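Local coordinates for protein N-acylethanolamine-hydrolyzing acid amidase beta-subunit (PDB 6DY3) that probably hydrolyses bioactive fatty acid amides such as N-palmitoylethanolamine to ethanolamine and free fatty acid, as the beta subunit of a self-cleaving heterodimer, at residues B[131-136]-B[147-153]; B[5-9]-B[187-191]. One frame throughout, in Å; residues are numbered along the deposited sequence.

Contact 1. Residues B[131-136]-B[147-153]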
loop_
_atom_site.group_PDB
_atom_site.type_symbol
_atom_site.label_atom_id
_atom_site.label_comp_id
_atom_site.label_asym_id
_atom_site.label_seq_id
_atom_site.Cartn_x
_atom_site.Cartn_y
_atom_site.Cartn_z
ATOM N N LYS B 131 -18.762 -7.967 -12.410
ATOM C CA LYS B 131 -18.019 -8.963 -13.167
ATOM C C LYS B 131 -16.739 -8.376 -13.743
ATOM O O LYS B 131 -16.721 -7.251 -14.250
ATOM C CB LYS B 131 -18.887 -9.526 -14.287
ATOM C CG LYS B 131 -18.192 -10.536 -15.181
ATOM C CD LYS B 131 -19.092 -10.931 -16.340
ATOM C CE LYS B 131 -18.418 -11.928 -17.262
ATOM N NZ LYS B 131 -19.195 -12.105 -18.517
ATOM N N ASN B 132 -15.663 -9.163 -13.674
ATOM C CA ASN B 132 -14.361 -8.807 -14.230
ATOM C C ASN B 132 -13.821 -7.511 -13.644
ATOM O O ASN B 132 -12.907 -6.906 -14.210
ATOM C CB ASN B 132 -14.418 -8.711 -15.759
ATOM C CG ASN B 132 -14.386 -10.075 -16.431
ATOM O OD1 ASN B 132 -13.750 -11.009 -15.943
ATOM N ND2 ASN B 132 -15.075 -10.193 -17.557
ATOM N N GLU B 133 -14.366 -7.069 -12.509
ATOM C CA GLU B 133 -13.890 -5.853 -11.853
ATOM C C GLU B 133 -12.671 -6.206 -11.000
ATOM O O GLU B 133 -12.708 -6.248 -9.769
ATOM C CB GLU B 133 -14.995 -5.204 -11.034
ATOM C CG GLU B 133 -16.010 -4.457 -11.886
ATOM C CD GLU B 133 -16.853 -3.469 -11.093
ATOM O OE1 GLU B 133 -16.951 -3.617 -9.856
ATOM O OE2 GLU B 133 -17.439 -2.556 -11.714
ATOM N N GLY B 134 -11.580 -6.503 -11.701
ATOM C CA GLY B 134 -10.284 -6.726 -11.095
ATOM C C GLY B 134 -9.203 -6.411 -12.107
ATOM O O GLY B 134 -9.197 -6.982 -13.201
ATOM N N VAL B 135 -8.292 -5.498 -11.778
ATOM C CA VAL B 135 -7.329 -5.001 -12.751
ATOM C C VAL B 135 -5.982 -4.767 -12.082
ATOM O O VAL B 135 -5.901 -4.393 -10.908
ATOM C CB VAL B 135 -7.822 -3.697 -13.417
ATOM C CG1 VAL B 135 -7.921 -2.565 -12.388
ATOM C CG2 VAL B 135 -6.904 -3.305 -14.563
ATOM N N VAL B 136 -4.920 -4.998 -12.845
ATOM C CA VAL B 136 -3.582 -4.543 -12.497
ATOM C C VAL B 136 -3.288 -3.330 -13.361
ATOM O O VAL B 136 -3.358 -3.409 -14.592
ATOM C CB VAL B 136 -2.529 -5.642 -12.708
ATOM C CG1 VAL B 136 -1.127 -5.078 -12.562
ATOM C CG2 VAL B 136 -2.738 -6.772 -11.718
ATOM N N VAL B 147 -3.443 -1.209 -18.457
ATOM C CA VAL B 147 -4.411 -1.935 -17.645
ATOM C C VAL B 147 -4.491 -3.375 -18.128
ATOM O O VAL B 147 -4.408 -3.644 -19.332
ATOM C CB VAL B 147 -5.798 -1.265 -17.694
ATOM C CG1 VAL B 147 -5.734 0.119 -17.065
ATOM C CG2 VAL B 147 -6.306 -1.187 -19.122
ATOM N N TYR B 148 -4.654 -4.298 -17.182
ATOM C CA TYR B 148 -4.813 -5.720 -17.484
ATOM C C TYR B 148 -5.950 -6.244 -16.614
ATOM O O TYR B 148 -5.734 -6.561 -15.435
ATOM C CB TYR B 148 -3.524 -6.493 -17.229
ATOM C CG TYR B 148 -2.330 -5.916 -17.945
ATOM C CD1 TYR B 148 -1.529 -4.950 -17.339
ATOM C CD2 TYR B 148 -2.001 -6.330 -19.231
ATOM C CE1 TYR B 148 -0.431 -4.415 -17.996
ATOM C CE2 TYR B 148 -0.902 -5.802 -19.898
ATOM C CZ TYR B 148 -0.121 -4.846 -19.276
ATOM O OH TYR B 148 0.968 -4.322 -19.935
ATOM N N PRO B 149 -7.165 -6.342 -17.146
ATOM C CA PRO B 149 -8.316 -6.708 -16.319
ATOM C C PRO B 149 -8.558 -8.214 -16.265
ATOM O O PRO B 149 -7.929 -9.005 -16.970
ATOM C CB PRO B 149 -9.479 -5.995 -17.022
ATOM C CG PRO B 149 -9.030 -5.830 -18.454
ATOM C CD PRO B 149 -7.563 -6.161 -18.550
ATOM N N LEU B 150 -9.494 -8.593 -15.397
ATOM C CA LEU B 150 -9.948 -9.973 -15.326
ATOM C C LEU B 150 -10.750 -10.339 -16.570
ATOM O O LEU B 150 -11.442 -9.505 -17.162
ATOM C CB LEU B 150 -10.809 -10.187 -14.080
ATOM C CG LEU B 150 -10.114 -10.265 -12.720
ATOM C CD1 LEU B 150 -11.141 -10.262 -11.600
ATOM C CD2 LEU B 150 -9.255 -11.519 -12.636
ATOM N N ASN B 151 -10.638 -11.609 -16.975
ATOM C CA ASN B 151 -11.377 -12.145 -18.120
ATOM C C ASN B 151 -11.850 -13.551 -17.728
ATOM O O ASN B 151 -11.296 -14.564 -18.165
ATOM C CB ASN B 151 -10.512 -12.161 -19.379
ATOM C CG ASN B 151 -11.332 -12.283 -20.645
ATOM O OD1 ASN B 151 -12.487 -12.712 -20.617
ATOM N ND2 ASN B 151 -10.733 -11.914 -21.770
ATOM N N VAL B 152 -12.896 -13.608 -16.899
ATOM C CA VAL B 152 -13.344 -14.891 -16.362
ATOM C C VAL B 152 -13.832 -15.809 -17.471
ATOM O O VAL B 152 -13.666 -17.033 -17.390
ATOM C CB VAL B 152 -14.432 -14.684 -15.288
ATOM C CG1 VAL B 152 -13.847 -13.997 -14.055
ATOM C CG2 VAL B 152 -15.609 -13.890 -15.851
ATOM N N ASP B 153 -14.424 -15.249 -18.525
ATOM C CA ASP B 153 -14.905 -16.081 -19.621
ATOM C C ASP B 153 -13.762 -16.680 -20.428
ATOM O O ASP B 153 -13.953 -17.715 -21.075
ATOM C CB ASP B 153 -15.840 -15.277 -20.522
ATOM C CG ASP B 153 -17.144 -14.900 -19.824
ATOM O OD1 ASP B 153 -17.515 -15.557 -18.822
ATOM O OD2 ASP B 153 -17.809 -13.951 -20.286
#
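Over one face of the flat Asn132 amide lies Leu150 O, 3.1 Å from CG, while OD1 accepts Val152 N at 2.9 Å; the donor lies in the carbonyl plane on a lone pair (N-H...O 162°). Asn132 CG is anti to its carbonyl carbon (chi1 -79°), a turn that carries OD1 across to Val152. The other flat group, the Tyr148 ring, has Val136 O at its edge, near the ring plane, 3.6 Å from CD1. The backbones pair as the antiparallel hairpin of strands 134-139 and 145-149. Val136 and Tyr148 form a hydrogen-bonded pair, Val136 N to Tyr148 O at 3.1 Å and Tyr148 N to Val136 O at 3.0 Å, while Val135 and Pro149 form the neighbouring non-hydrogen-bonded pair. Leu150 N then donates to Gly134 O, and Leu150 CD1 lies over Gly134 CA at 3.7 Å. At the far end the extended Lys131 chain passes Val152 CG2 and forms a salt bridge, NZ 2.9 Å from Asp153 OD2, on the syn side but tilted out of the carboxylate plane. Main-chain bonds thus hold the strands, whereas the amide fixes the loop and the exposed salt bridge probably adds a solvent-screened attraction.

Contact 2. Residues B[5-9]-B[187-191]; sequences VAQNS and RRNFD
Arg187 reaches across to 5-9 with its guanidinium end. Its chain is extended from CG to NE, with CG opposite the backbone N across the first bond (chi1 -178°), and this carries the group to two successive carbonyls. NH2 donates to Asn8 O at 3.2 Å, approaching from above that carbonyl's plane (53° out of it), while NE makes a weak bond to Gln7 O, also 3.2 Å, with an N-H...O angle of only 130°. Arg188 comes next, its CA 3.4 Å from Ser9 OG and its CB alongside the same hydroxyl. Residues 187-190 form a type II beta turn, closed by Phe190 N to Arg187 O, which links helix 173-185 to helix 192-199 and sets this link against strand 2-7, which follows the probable nucleophile Cys1 at the start of the chain in this Ntn-hydrolase fold. Phe190 contributes twice. Its carbonyl O accepts Asn8 ND2 at 2.9 Å, lying close to the Asn8 amide plane, while Asn8 OD1 is held by Gln12 N, so the amide is gripped at both ends and its rotation fixed. The Phe190 ring puts CE2 4.0 Å from Ala6 CB, with Leu182 and Leu185 of helix 173-185 packing on it.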
loop_
_atom_site.group_PDB
_atom_site.type_symbol
_atom_site.label_atom_id
_atom_site.label_comp_id
_atom_site.label_asym_id
_atom_site.label_seq_id
_atom_site.Cartn_x
_atom_site.Cartn_y
_atom_site.Cartn_z
ATOM N N VAL B 5 -5.665 -10.630 -6.981
ATOM C CA VAL B 5 -7.096 -10.417 -7.140
ATOM C C VAL B 5 -7.667 -11.617 -7.880
ATOM O O VAL B 5 -7.119 -12.032 -8.906
ATOM C CB VAL B 5 -7.398 -9.111 -7.896
ATOM C CG1 VAL B 5 -8.841 -9.104 -8.425
ATOM C CG2 VAL B 5 -7.176 -7.935 -6.974
ATOM N N ALA B 6 -8.770 -12.166 -7.366
ATOM C CA ALA B 6 -9.394 -13.349 -7.946
ATOM C C ALA B 6 -10.909 -13.239 -7.866
ATOM O O ALA B 6 -11.454 -12.751 -6.871
ATOM C CB ALA B 6 -8.930 -14.633 -7.238
ATOM N N GLN B 7 -11.589 -13.696 -8.917
ATOM C CA GLN B 7 -13.045 -13.768 -8.938
ATOM C C GLN B 7 -13.464 -15.227 -9.070
ATOM O O GLN B 7 -13.098 -15.896 -10.044
ATOM C CB GLN B 7 -13.625 -12.929 -10.077
ATOM C CG GLN B 7 -15.135 -12.855 -10.043
ATOM C CD GLN B 7 -15.715 -11.975 -11.128
ATOM O OE1 GLN B 7 -15.016 -11.523 -12.034
ATOM N NE2 GLN B 7 -17.002 -11.705 -11.023
ATOM N N ASN B 8 -14.223 -15.719 -8.094
ATOM C CA ASN B 8 -14.607 -17.120 -8.096
ATOM C C ASN B 8 -15.794 -17.336 -9.032
ATOM O O ASN B 8 -16.282 -16.414 -9.691
ATOM C CB ASN B 8 -14.919 -17.593 -6.675
ATOM C CG ASN B 8 -16.076 -16.846 -6.046
ATOM O OD1 ASN B 8 -16.867 -16.198 -6.731
ATOM N ND2 ASN B 8 -16.191 -16.944 -4.730
ATOM N N SER B 9 -16.267 -18.585 -9.086
ATOM C CA SER B 9 -17.374 -18.920 -9.975
ATOM C C SER B 9 -18.643 -18.179 -9.579
ATOM O O SER B 9 -19.418 -17.755 -10.444
ATOM C CB SER B 9 -17.611 -20.430 -9.961
ATOM O OG SER B 9 -16.450 -21.135 -10.365
ATOM N N ARG B 187 -10.808 -22.199 -9.468
ATOM C CA ARG B 187 -11.702 -21.052 -9.391
ATOM C C ARG B 187 -12.911 -21.351 -8.516
ATOM O O ARG B 187 -13.307 -20.518 -7.691
ATOM C CB ARG B 187 -12.158 -20.645 -10.793
ATOM C CG ARG B 187 -13.062 -19.422 -10.782
ATOM C CD ARG B 187 -13.620 -19.079 -12.143
ATOM N NE ARG B 187 -14.520 -17.936 -12.046
ATOM C CZ ARG B 187 -15.240 -17.454 -13.053
ATOM N NH1 ARG B 187 -15.176 -18.018 -14.256
ATOM N NH2 ARG B 187 -16.030 -16.406 -12.855
ATOM N N ARG B 188 -13.510 -22.529 -8.677
ATOM C CA ARG B 188 -14.755 -22.835 -7.984
ATOM C C ARG B 188 -14.525 -22.917 -6.480
ATOM O O ARG B 188 -13.537 -23.491 -6.014
ATOM C CB ARG B 188 -15.349 -24.145 -8.503
ATOM C CG ARG B 188 -16.708 -24.481 -7.896
ATOM C CD ARG B 188 -17.432 -25.597 -8.649
ATOM N NE ARG B 188 -17.772 -25.210 -10.022
ATOM C CZ ARG B 188 -17.234 -25.733 -11.126
ATOM N NH1 ARG B 188 -16.318 -26.696 -11.058
ATOM N NH2 ARG B 188 -17.623 -25.294 -12.318
ATOM N N ASN B 189 -15.448 -22.322 -5.723
ATOM C CA ASN B 189 -15.413 -22.312 -4.263
ATOM C C ASN B 189 -14.188 -21.596 -3.707
ATOM O O ASN B 189 -13.836 -21.786 -2.537
ATOM C CB ASN B 189 -15.489 -23.733 -3.694
ATOM C CG ASN B 189 -16.821 -24.406 -3.976
ATOM O OD1 ASN B 189 -17.824 -23.744 -4.253
ATOM N ND2 ASN B 189 -16.839 -25.729 -3.895
ATOM N N PHE B 190 -13.535 -20.759 -4.506
ATOM C CA PHE B 190 -12.421 -19.965 -4.009
ATOM C C PHE B 190 -12.973 -18.818 -3.174
ATOM O O PHE B 190 -13.759 -18.002 -3.669
ATOM C CB PHE B 190 -11.567 -19.429 -5.154
ATOM C CG PHE B 190 -10.305 -18.767 -4.694
ATOM C CD1 PHE B 190 -9.117 -19.476 -4.632
ATOM C CD2 PHE B 190 -10.307 -17.440 -4.310
ATOM C CE1 PHE B 190 -7.960 -18.874 -4.204
ATOM C CE2 PHE B 190 -9.145 -16.830 -3.880
ATOM C CZ PHE B 190 -7.971 -17.549 -3.826
ATOM N N ASP B 191 -12.578 -18.768 -1.906
ATOM C CA ASP B 191 -13.081 -17.749 -0.998
ATOM C C ASP B 191 -11.929 -17.086 -0.261
ATOM O O ASP B 191 -10.759 -17.303 -0.593
ATOM C CB ASP B 191 -14.072 -18.364 -0.006
ATOM C CG ASP B 191 -13.447 -19.455 0.847
ATOM O OD1 ASP B 191 -13.935 -19.672 1.978
ATOM O OD2 ASP B 191 -12.474 -20.098 0.392
#

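Overall arrangement
Contact 1 joins two neighbouring strands at one margin of the seven-stranded sheet, whereas contact 2 ties an interhelical turn to a strand of the five-stranded sheet. Both are partly buried, about 14 Å and 17 Å from the chain centre to their own centres, and each mixes buried with exposed residues. Regular main-chain pairing dominates 131-136 with 147-153; in 5-9 with 187-191 every cross-segment hydrogen bond has a side-chain donor and a backbone acceptor. Their centres lie 13 Å apart and they meet directly: Gln7 OE1 probably accepts Asn132 N at 2.9 Å, while Val152 CB packs 3.4 Å from Arg187 NH2. Gln7 thereby ties strand 2-7 to the loop leading into strand 134-139.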